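Local coordinates for protein 16S rRNA (adenine(1408)-N(1))-methyltransferase (PDB 3P2E) that transfers a methyl group from S-adenosyl-L-methionine to N1 of adenine 1408 in 16S rRNA of assembled 30S subunits, conferring resistance to various aminoglycosides, at residues A[117-122]-A[172-177]; A[85-90]-A[108-113]; A[5-10]-A[64-69]. One frame throughout, in Å; residues are numbered along the deposited sequence.

Contact 1: A[117-122]-A[172-177]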
loop_
_atom_site.group_PDB
_atom_site.type_symbol
_atom_site.label_atom_id
_atom_site.label_comp_id
_atom_site.label_asym_id
_atom_site.label_seq_id
_atom_site.Cartn_x
_atom_site.Cartn_y
_atom_site.Cartn_z
ATOM N N PRO A 117 -11.776 -9.425 9.738
ATOM C CA PRO A 117 -11.375 -8.948 8.411
ATOM C C PRO A 117 -12.280 -9.587 7.363
ATOM O O PRO A 117 -13.054 -10.492 7.675
ATOM C CB PRO A 117 -9.951 -9.456 8.295
ATOM C CG PRO A 117 -10.081 -10.824 8.910
ATOM C CD PRO A 117 -10.938 -10.570 10.144
ATOM N N ASN A 118 -12.180 -9.116 6.126
ATOM C CA ASN A 118 -12.967 -9.668 5.028
ATOM C C ASN A 118 -12.022 -10.671 4.370
ATOM O O ASN A 118 -11.089 -10.281 3.665
ATOM C CB ASN A 118 -13.337 -8.558 4.041
ATOM C CG ASN A 118 -14.295 -9.025 2.962
ATOM O OD1 ASN A 118 -14.062 -10.032 2.296
ATOM N ND2 ASN A 118 -15.379 -8.282 2.778
ATOM N N ARG A 119 -12.256 -11.960 4.603
ATOM C CA ARG A 119 -11.380 -12.991 4.054
ATOM C C ARG A 119 -11.272 -13.025 2.536
ATOM O O ARG A 119 -10.174 -13.151 1.995
ATOM C CB ARG A 119 -11.793 -14.371 4.573
ATOM C CG ARG A 119 -11.572 -14.552 6.071
ATOM C CD ARG A 119 -11.718 -16.009 6.480
ATOM N NE ARG A 119 -13.046 -16.537 6.183
ATOM C CZ ARG A 119 -14.156 -16.170 6.814
ATOM N NH1 ARG A 119 -14.104 -15.268 7.784
ATOM N NH2 ARG A 119 -15.321 -16.704 6.471
ATOM N N ASP A 120 -12.399 -12.905 1.843
ATOM C CA ASP A 120 -12.382 -12.943 0.386
ATOM C C ASP A 120 -11.559 -11.798 -0.194
ATOM O O ASP A 120 -10.725 -12.012 -1.074
ATOM C CB ASP A 120 -13.808 -12.903 -0.168
ATOM C CG ASP A 120 -13.848 -12.975 -1.683
ATOM O OD1 ASP A 120 -13.271 -13.926 -2.259
ATOM O OD2 ASP A 120 -14.462 -12.085 -2.306
ATOM N N ILE A 121 -11.784 -10.586 0.300
ATOM C CA ILE A 121 -11.039 -9.435 -0.192
ATOM C C ILE A 121 -9.549 -9.563 0.126
ATOM O O ILE A 121 -8.704 -9.304 -0.734
ATOM C CB ILE A 121 -11.571 -8.112 0.407
ATOM C CG1 ILE A 121 -13.039 -7.912 0.024
ATOM C CG2 ILE A 121 -10.747 -6.943 -0.117
ATOM C CD1 ILE A 121 -13.281 -7.793 -1.470
ATOM N N LEU A 122 -9.218 -9.962 1.351
ATOM C CA LEU A 122 -7.808 -10.110 1.705
ATOM C C LEU A 122 -7.160 -11.179 0.827
ATOM O O LEU A 122 -5.979 -11.089 0.490
ATOM C CB LEU A 122 -7.642 -10.461 3.188
ATOM C CG LEU A 122 -7.959 -9.328 4.173
ATOM C CD1 LEU A 122 -7.486 -9.719 5.566
ATOM C CD2 LEU A 122 -7.270 -8.039 3.736
ATOM N N LEU A 172 -6.675 -14.338 9.000
ATOM C CA LEU A 172 -5.696 -13.819 8.055
ATOM C C LEU A 172 -4.967 -14.977 7.388
ATOM O O LEU A 172 -4.745 -14.968 6.177
ATOM C CB LEU A 172 -4.695 -12.892 8.756
ATOM C CG LEU A 172 -4.904 -11.398 8.480
ATOM C CD1 LEU A 172 -6.292 -10.974 8.936
ATOM C CD2 LEU A 172 -3.827 -10.586 9.194
ATOM N N SER A 173 -4.606 -15.983 8.177
ATOM C CA SER A 173 -3.909 -17.141 7.631
ATOM C C SER A 173 -4.725 -17.782 6.512
ATOM O O SER A 173 -4.174 -18.203 5.489
ATOM C CB SER A 173 -3.641 -18.172 8.726
ATOM O OG SER A 173 -2.975 -19.297 8.184
ATOM N N ASN A 174 -6.040 -17.845 6.703
ATOM C CA ASN A 174 -6.925 -18.431 5.701
ATOM C C ASN A 174 -6.896 -17.642 4.395
ATOM O O ASN A 174 -7.162 -18.192 3.325
ATOM C CB ASN A 174 -8.363 -18.492 6.224
ATOM C CG ASN A 174 -8.521 -19.450 7.387
ATOM O OD1 ASN A 174 -8.097 -20.606 7.317
ATOM N ND2 ASN A 174 -9.142 -18.978 8.463
ATOM N N SER A 175 -6.574 -16.354 4.489
ATOM C CA SER A 175 -6.511 -15.488 3.317
ATOM C C SER A 175 -5.120 -15.452 2.696
ATOM O O SER A 175 -4.918 -14.825 1.653
ATOM C CB SER A 175 -6.936 -14.063 3.682
ATOM O OG SER A 175 -8.296 -14.027 4.077
ATOM N N GLY A 176 -4.167 -16.118 3.342
ATOM C CA GLY A 176 -2.809 -16.154 2.828
ATOM C C GLY A 176 -1.821 -15.297 3.601
ATOM O O GLY A 176 -0.634 -15.252 3.266
ATOM N N PHE A 177 -2.294 -14.617 4.639
ATOM C CA PHE A 177 -1.410 -13.768 5.436
ATOM C C PHE A 177 -1.021 -14.402 6.772
ATOM O O PHE A 177 -1.872 -14.659 7.627
ATOM C CB PHE A 177 -2.072 -12.408 5.674
ATOM C CG PHE A 177 -2.260 -11.599 4.420
ATOM C CD1 PHE A 177 -1.167 -11.038 3.769
ATOM C CD2 PHE A 177 -3.530 -11.409 3.881
ATOM C CE1 PHE A 177 -1.333 -10.299 2.600
ATOM C CE2 PHE A 177 -3.709 -10.672 2.711
ATOM C CZ PHE A 177 -2.604 -10.115 2.068
#
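Ser175 and Arg119 supply the one hydrogen bond across this contact: the hydroxyl OG of Ser175 donates to Arg119 O at 2.9 Å. The C=O...OG angle is 107° and the hydroxyl lies in the carbonyl plane, so a lone pair of Arg119 O is used. Ser175 places its OG by setting it anti to its own carbonyl carbon (chi1 -65°), which turns the hydroxyl onto the first turn of the opposing helix, where the CA atoms of Arg119 and Ser175 are 5.5 Å apart. Arg119 O also takes a hydrogen bond from Ser123, one turn on.

The apolar part is built round two leucines. Leu172 extends a single methyl, CD1, which meets Leu122 CD1 at 3.8 Å and also touches CG on the ring of Pro117. Leu122 works at two levels, its CD1 against Leu172 and its CB against Ser175 CB at 3.7 Å. The same Leu122 CB lies 4.0 Å from Phe177 CE2. A contact of another kind involves this corner of the ring: Leu122 O lies at the ring edge, near the ring plane, 3.2 Å from Phe177 CE2.

Both segments are helix ends of the Rossmann-like methyltransferase fold: helix 119-126 begins here, and helix 166-175 gives way to strand 178-185 at the border of the seven-stranded sheet. Each end carries its own cap. Asn118 is the N-cap, its OD1 accepting from Ile121 N at 3.1 Å, with the donor above the amide plane. Gly176, at positive phi, forms a Schellman motif, and Ser175 N and Phe177 N reach Leu172 O from opposite faces of its carbonyl plane.

At the exposed margin Arg119 and Asn174 run side by side in the same direction, Arg119 CD 4.2 Å from Asn174 CB, with guanidinium and amide planes 81° apart.

Contact 2: A[85-90]-A[108-113]. With SAH (S-adenosyl-L-homocysteine), chain C.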
loop_
_atom_site.group_PDB
_atom_site.type_symbol
_atom_site.label_atom_id
_atom_site.label_comp_id
_atom_site.label_asym_id
_atom_site.label_seq_id
_atom_site.Cartn_x
_atom_site.Cartn_y
_atom_site.Cartn_z
ATOM N N ALA A 85 -7.568 1.472 -9.210
ATOM C CA ALA A 85 -8.355 0.274 -8.979
ATOM C C ALA A 85 -8.720 0.206 -7.504
ATOM O O ALA A 85 -8.184 0.962 -6.692
ATOM C CB ALA A 85 -7.550 -0.964 -9.371
ATOM N N ALA A 86 -9.634 -0.699 -7.168
ATOM C CA ALA A 86 -10.071 -0.889 -5.789
ATOM C C ALA A 86 -9.758 -2.315 -5.351
ATOM O O ALA A 86 -9.572 -3.201 -6.183
ATOM C CB ALA A 86 -11.565 -0.622 -5.673
ATOM N N ALA A 87 -9.723 -2.538 -4.040
ATOM C CA ALA A 87 -9.423 -3.861 -3.503
ATOM C C ALA A 87 -10.407 -4.927 -3.968
ATOM O O ALA A 87 -10.048 -6.106 -4.059
ATOM C CB ALA A 87 -9.390 -3.810 -1.981
ATOM N N GLU A 88 -11.641 -4.519 -4.258
ATOM C CA GLU A 88 -12.670 -5.455 -4.707
ATOM C C GLU A 88 -12.517 -5.851 -6.174
ATOM O O GLU A 88 -13.097 -6.843 -6.616
ATOM C CB GLU A 88 -14.070 -4.863 -4.493
ATOM C CG GLU A 88 -14.378 -4.484 -3.057
ATOM C CD GLU A 88 -14.146 -3.013 -2.774
ATOM O OE1 GLU A 88 -13.135 -2.462 -3.254
ATOM O OE2 GLU A 88 -14.975 -2.408 -2.063
ATOM N N SER A 89 -11.738 -5.079 -6.926
ATOM C CA SER A 89 -11.531 -5.361 -8.344
ATOM C C SER A 89 -10.103 -5.043 -8.770
ATOM O O SER A 89 -9.863 -4.118 -9.549
ATOM C CB SER A 89 -12.516 -4.549 -9.190
ATOM O OG SER A 89 -12.346 -3.159 -8.972
ATOM N N LEU A 90 -9.156 -5.820 -8.259
ATOM C CA LEU A 90 -7.750 -5.620 -8.579
ATOM C C LEU A 90 -7.430 -6.102 -9.991
ATOM O O LEU A 90 -8.010 -7.074 -10.466
ATOM C CB LEU A 90 -6.885 -6.361 -7.559
ATOM C CG LEU A 90 -7.033 -5.853 -6.122
ATOM C CD1 LEU A 90 -6.390 -6.825 -5.155
ATOM C CD2 LEU A 90 -6.401 -4.479 -6.002
ATOM N N GLY A 108 -12.513 4.038 5.426
ATOM C CA GLY A 108 -13.601 3.548 4.601
ATOM C C GLY A 108 -13.676 2.036 4.516
ATOM O O GLY A 108 -13.349 1.326 5.473
ATOM N N THR A 109 -14.098 1.529 3.363
ATOM C CA THR A 109 -14.238 0.089 3.196
ATOM C C THR A 109 -12.927 -0.678 3.358
ATOM O O THR A 109 -12.924 -1.783 3.889
ATOM C CB THR A 109 -14.879 -0.268 1.827
ATOM O OG1 THR A 109 -14.049 0.198 0.757
ATOM C CG2 THR A 109 -16.249 0.380 1.702
ATOM N N LEU A 110 -11.813 -0.094 2.925
ATOM C CA LEU A 110 -10.531 -0.782 3.041
ATOM C C LEU A 110 -10.183 -1.048 4.501
ATOM O O LEU A 110 -9.658 -2.114 4.840
ATOM C CB LEU A 110 -9.410 0.026 2.371
ATOM C CG LEU A 110 -8.044 -0.667 2.290
ATOM C CD1 LEU A 110 -8.185 -2.033 1.629
ATOM C CD2 LEU A 110 -7.070 0.213 1.505
ATOM N N LEU A 111 -10.472 -0.087 5.371
ATOM C CA LEU A 111 -10.191 -0.280 6.788
ATOM C C LEU A 111 -10.983 -1.480 7.310
ATOM O O LEU A 111 -10.441 -2.332 8.011
ATOM C CB LEU A 111 -10.551 0.977 7.591
ATOM C CG LEU A 111 -10.459 0.846 9.119
ATOM C CD1 LEU A 111 -9.039 0.520 9.533
ATOM C CD2 LEU A 111 -10.916 2.147 9.774
ATOM N N GLU A 112 -12.262 -1.562 6.952
ATOM C CA GLU A 112 -13.085 -2.675 7.413
ATOM C C GLU A 112 -12.591 -4.022 6.875
ATOM O O GLU A 112 -12.625 -5.026 7.584
ATOM C CB GLU A 112 -14.557 -2.462 7.032
ATOM C CG GLU A 112 -14.904 -2.785 5.593
ATOM C CD GLU A 112 -16.402 -2.783 5.338
ATOM O OE1 GLU A 112 -17.128 -3.513 6.046
ATOM O OE2 GLU A 112 -16.853 -2.057 4.428
ATOM N N TYR A 113 -12.113 -4.054 5.632
ATOM C CA TYR A 113 -11.623 -5.313 5.067
ATOM C C TYR A 113 -10.426 -5.829 5.856
ATOM O O TYR A 113 -10.224 -7.037 5.979
ATOM C CB TYR A 113 -11.213 -5.144 3.601
ATOM C CG TYR A 113 -12.349 -4.763 2.678
ATOM C CD1 TYR A 113 -13.663 -5.140 2.963
ATOM C CD2 TYR A 113 -12.110 -4.044 1.509
ATOM C CE1 TYR A 113 -14.710 -4.807 2.106
ATOM C CE2 TYR A 113 -13.149 -3.712 0.644
ATOM C CZ TYR A 113 -14.446 -4.095 0.949
ATOM O OH TYR A 113 -15.479 -3.761 0.101
HETATM N N SAH C . -2.410 5.139 2.593
HETATM C CA SAH C . -2.927 6.403 2.631
HETATM C CB SAH C . -4.392 6.361 3.077
HETATM C CG SAH C . -5.263 7.544 2.778
HETATM S SD SAH C . -6.946 7.469 3.295
HETATM C C SAH C . -1.981 7.326 3.516
HETATM O O SAH C . -2.107 8.400 3.103
HETATM O OXT SAH C . -1.330 6.968 4.391
HETATM C "C5'" SAH C . -7.710 5.907 2.843
HETATM C "C4'" SAH C . -7.459 5.661 1.283
HETATM O "O4'" SAH C . -7.976 4.336 1.106
HETATM C "C3'" SAH C . -8.215 6.587 0.352
HETATM O "O3'" SAH C . -7.298 7.254 -0.572
HETATM C "C2'" SAH C . -9.286 5.661 -0.333
HETATM O "O2'" SAH C . -9.634 5.987 -1.661
HETATM C "C1'" SAH C . -8.633 4.268 -0.199
HETATM N N9 SAH C . -9.623 3.119 -0.202
HETATM C C8 SAH C . -10.800 3.019 0.553
HETATM N N7 SAH C . -11.485 1.921 0.288
HETATM C C5 SAH C . -10.666 1.291 -0.708
HETATM C C6 SAH C . -10.934 0.042 -1.367
HETATM N N6 SAH C . -12.037 -0.696 -1.101
HETATM N N1 SAH C . -9.970 -0.328 -2.289
HETATM C C2 SAH C . -8.831 0.441 -2.557
HETATM N N3 SAH C . -8.582 1.649 -1.912
HETATM C C4 SAH C . -9.556 1.991 -1.007
HETATM O O HOH W 1 -15.261 0.491 -1.769
#
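Glu88 and Tyr113 meet at the adenine end of the cofactor pocket of this Rossmann-like methyltransferase, between the loop after strand 80-83 and helix 108-115. The two side chains cross at about a right angle, with carboxylate and ring planes 83° apart. Tyr113 OH donates to Glu88 OE2 at 2.6 Å, a short bond; the oxygen sits in the plane of the phenol ring, at its edge, whereas the hydroxyl meets OE2 from 45° out of the carboxylate plane. A bend at chi2 brings the Glu88 carboxylate back from the loop to this position.

The two carboxylate oxygens divide the work. OE2 holds Tyr113 and also accepts from water 1, which is bonded in turn to Thr109 OG1; OE1 accepts from the adenine amino group N6 of S-adenosyl-L-homocysteine at 3.0 Å. Thr109 OG1 takes a second, nearly straight bond from N6 (2.9 Å). The exocyclic amine is therefore gripped by one acceptor from each segment, an arrangement consistent with recognition of the adenine amino group.

Apolar groups pack beside this polar set. Leu110 meets the adenine with its CB, 3.6 Å from C5 of the base, and with CD2. Ala87 CB points at helix 108-115 and touches Leu110 CD1 at 4.2 Å, while Tyr113 CD2 lies slightly farther from Ala87 CB. The backbone of Ala87, near the start of the type I turn from Ala86 to Ser89, adds a further bond to the base: its N donates to N1 at 2.8 Å, with an N-H...N angle of 171°.

Contact 3: A[5-10]-A[64-69]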
loop_
_atom_site.group_PDB
_atom_site.type_symbol
_atom_site.label_atom_id
_atom_site.label_comp_id
_atom_site.label_asym_id
_atom_site.label_seq_id
_atom_site.Cartn_x
_atom_site.Cartn_y
_atom_site.Cartn_z
ATOM N N LYS A 5 -1.008 8.979 -16.060
ATOM C CA LYS A 5 0.129 9.587 -16.734
ATOM C C LYS A 5 -0.173 11.063 -16.529
ATOM O O LYS A 5 -0.859 11.688 -17.336
ATOM C CB LYS A 5 0.139 9.237 -18.224
ATOM C CG LYS A 5 1.278 9.887 -18.999
ATOM C CD LYS A 5 1.358 9.378 -20.432
ATOM C CE LYS A 5 1.746 7.905 -20.480
ATOM N NZ LYS A 5 1.883 7.399 -21.874
ATOM N N GLY A 6 0.328 11.618 -15.433
ATOM C CA GLY A 6 0.019 13.002 -15.137
ATOM C C GLY A 6 -1.425 12.967 -14.664
ATOM O O GLY A 6 -1.762 12.171 -13.790
ATOM N N THR A 7 -2.284 13.803 -15.240
ATOM C CA THR A 7 -3.692 13.826 -14.851
ATOM C C THR A 7 -4.537 12.979 -15.797
ATOM O O THR A 7 -5.758 12.918 -15.666
ATOM C CB THR A 7 -4.255 15.264 -14.852
ATOM O OG1 THR A 7 -4.191 15.808 -16.179
ATOM C CG2 THR A 7 -3.461 16.144 -13.905
ATOM N N LYS A 8 -3.883 12.318 -16.745
ATOM C CA LYS A 8 -4.582 11.497 -17.726
ATOM C C LYS A 8 -4.534 10.010 -17.405
ATOM O O LYS A 8 -3.505 9.489 -16.978
ATOM C CB LYS A 8 -3.981 11.735 -19.114
ATOM C CG LYS A 8 -4.629 10.931 -20.228
ATOM C CD LYS A 8 -3.917 11.157 -21.553
ATOM C CE LYS A 8 -4.596 10.401 -22.684
ATOM N NZ LYS A 8 -5.999 10.865 -22.894
ATOM N N THR A 9 -5.655 9.328 -17.606
ATOM C CA THR A 9 -5.714 7.894 -17.365
ATOM C C THR A 9 -5.350 7.190 -18.669
ATOM O O THR A 9 -5.885 7.517 -19.730
ATOM C CB THR A 9 -7.128 7.450 -16.932
ATOM O OG1 THR A 9 -7.489 8.116 -15.714
ATOM C CG2 THR A 9 -7.167 5.946 -16.708
ATOM N N VAL A 10 -4.430 6.235 -18.594
ATOM C CA VAL A 10 -4.011 5.491 -19.775
ATOM C C VAL A 10 -3.903 4.006 -19.461
ATOM O O VAL A 10 -3.799 3.610 -18.299
ATOM C CB VAL A 10 -2.652 5.993 -20.308
ATOM C CG1 VAL A 10 -2.796 7.414 -20.831
ATOM C CG2 VAL A 10 -1.606 5.937 -19.210
ATOM N N ILE A 64 1.029 14.470 -7.316
ATOM C CA ILE A 64 2.221 13.635 -7.313
ATOM C C ILE A 64 2.402 12.907 -8.646
ATOM O O ILE A 64 3.525 12.653 -9.071
ATOM C CB ILE A 64 2.187 12.616 -6.153
ATOM C CG1 ILE A 64 2.274 13.356 -4.813
ATOM C CG2 ILE A 64 3.344 11.628 -6.289
ATOM C CD1 ILE A 64 3.519 14.225 -4.659
ATOM N N SER A 65 1.299 12.582 -9.312
ATOM C CA SER A 65 1.384 11.906 -10.598
ATOM C C SER A 65 2.053 12.836 -11.611
ATOM O O SER A 65 2.836 12.394 -12.451
ATOM C CB SER A 65 -0.010 11.524 -11.097
ATOM O OG SER A 65 0.073 10.911 -12.368
ATOM N N LYS A 66 1.742 14.126 -11.521
ATOM C CA LYS A 66 2.329 15.117 -12.421
ATOM C C LYS A 66 3.804 15.308 -12.089
ATOM O O LYS A 66 4.619 15.583 -12.969
ATOM C CB LYS A 66 1.592 16.455 -12.294
ATOM C CG LYS A 66 0.231 16.479 -12.981
ATOM C CD LYS A 66 -0.612 17.665 -12.519
ATOM C CE LYS A 66 0.085 18.991 -12.764
ATOM N NZ LYS A 66 -0.711 20.127 -12.209
ATOM N N LYS A 67 4.142 15.155 -10.816
ATOM C CA LYS A 67 5.519 15.323 -10.376
ATOM C C LYS A 67 6.447 14.205 -10.845
ATOM O O LYS A 67 7.558 14.473 -11.297
ATOM C CB LYS A 67 5.571 15.426 -8.847
ATOM C CG LYS A 67 6.960 15.696 -8.291
ATOM C CD LYS A 67 6.916 15.955 -6.791
ATOM C CE LYS A 67 8.291 16.347 -6.261
ATOM N NZ LYS A 67 8.248 16.763 -4.834
ATOM N N ILE A 68 5.998 12.957 -10.758
ATOM C CA ILE A 68 6.858 11.848 -11.154
ATOM C C ILE A 68 7.147 11.761 -12.645
ATOM O O ILE A 68 8.082 11.072 -13.052
ATOM C CB ILE A 68 6.301 10.484 -10.684
ATOM C CG1 ILE A 68 4.965 10.185 -11.365
ATOM C CG2 ILE A 68 6.161 10.488 -9.175
ATOM C CD1 ILE A 68 4.473 8.769 -11.136
ATOM N N ILE A 69 6.359 12.463 -13.454
ATOM C CA ILE A 69 6.549 12.442 -14.900
ATOM C C ILE A 69 7.510 13.541 -15.362
ATOM O O ILE A 69 7.867 13.610 -16.539
ATOM C CB ILE A 69 5.192 12.590 -15.637
ATOM C CG1 ILE A 69 5.374 12.322 -17.132
ATOM C CG2 ILE A 69 4.625 13.980 -15.413
ATOM C CD1 ILE A 69 4.086 12.393 -17.929
HETATM O O HOH W 2 2.411 10.063 -13.830
#
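Gly6 and Lys66 mark the nearest approach of the two backbones, with their CA atoms 4.1 Å apart. On one side is a type II' beta turn from Lys5 to Lys8, closed by backbone bonds in both directions between those two residues; Gly6 stands at its second position, where the positive phi (74°) suits a glycine. On the other side is the last part of helix 62-68. The turn lies against the helix with Lys66 CG packed on Gly6 CA.

Ser65 makes the direct polar link. Its OG donates to Gly6 O at 2.6 Å, in the carbonyl plane and on a lone pair, with a C=O...OG angle of 120°. The hydroxyl is trans to the Ser65 backbone N (chi1 178°), which points it out from the helix at the turn. Water 2 adds a second connection, accepting from Gly6 N at 3.1 Å and donating to Ser65 O at 2.7 Å, so both backbone polar atoms of Gly6 are tied to one helical residue.

Aliphatic contacts lie farther out. Thr7 presents its methyl CG2 to the Lys66 chain, 3.5 Å from CD. Lys5 CG meets the end of Ile69, CD1, at 3.9 Å, so the alkyl part of the lysine does the touching.

The turn joins strands 3-5 and 8-10, and the arrangement is a small N-terminal beta hairpin docked by its turn on a helix flanking the Rossmann-like sheet; Phe82 of its strand 80-83 touches Ser65.

Overall arrangement
Along the chain the contacts come in series: contact 3 closes before contact 2 opens, and contact 2 before contact 1. Contacts 1 and 2 are neighbours, their centres 13 Å apart, because helices 108-115 and 119-126 follow each other; Asn118 N probably bonds to Tyr113 O, and Ile121 packs on Tyr113. Helix 119-126 is shared, packing on the cofactor loop at Ala87 and Glu88 and on the segment that leads into strand 178-185, a border of the seven-stranded sheet. Contact 3 lies beside the other border, strand 80-83, about 23 Å from contact 2 and 32 Å from contact 1 between centres, and contacts 1 and 3 sit on opposite sides of the chain's centre.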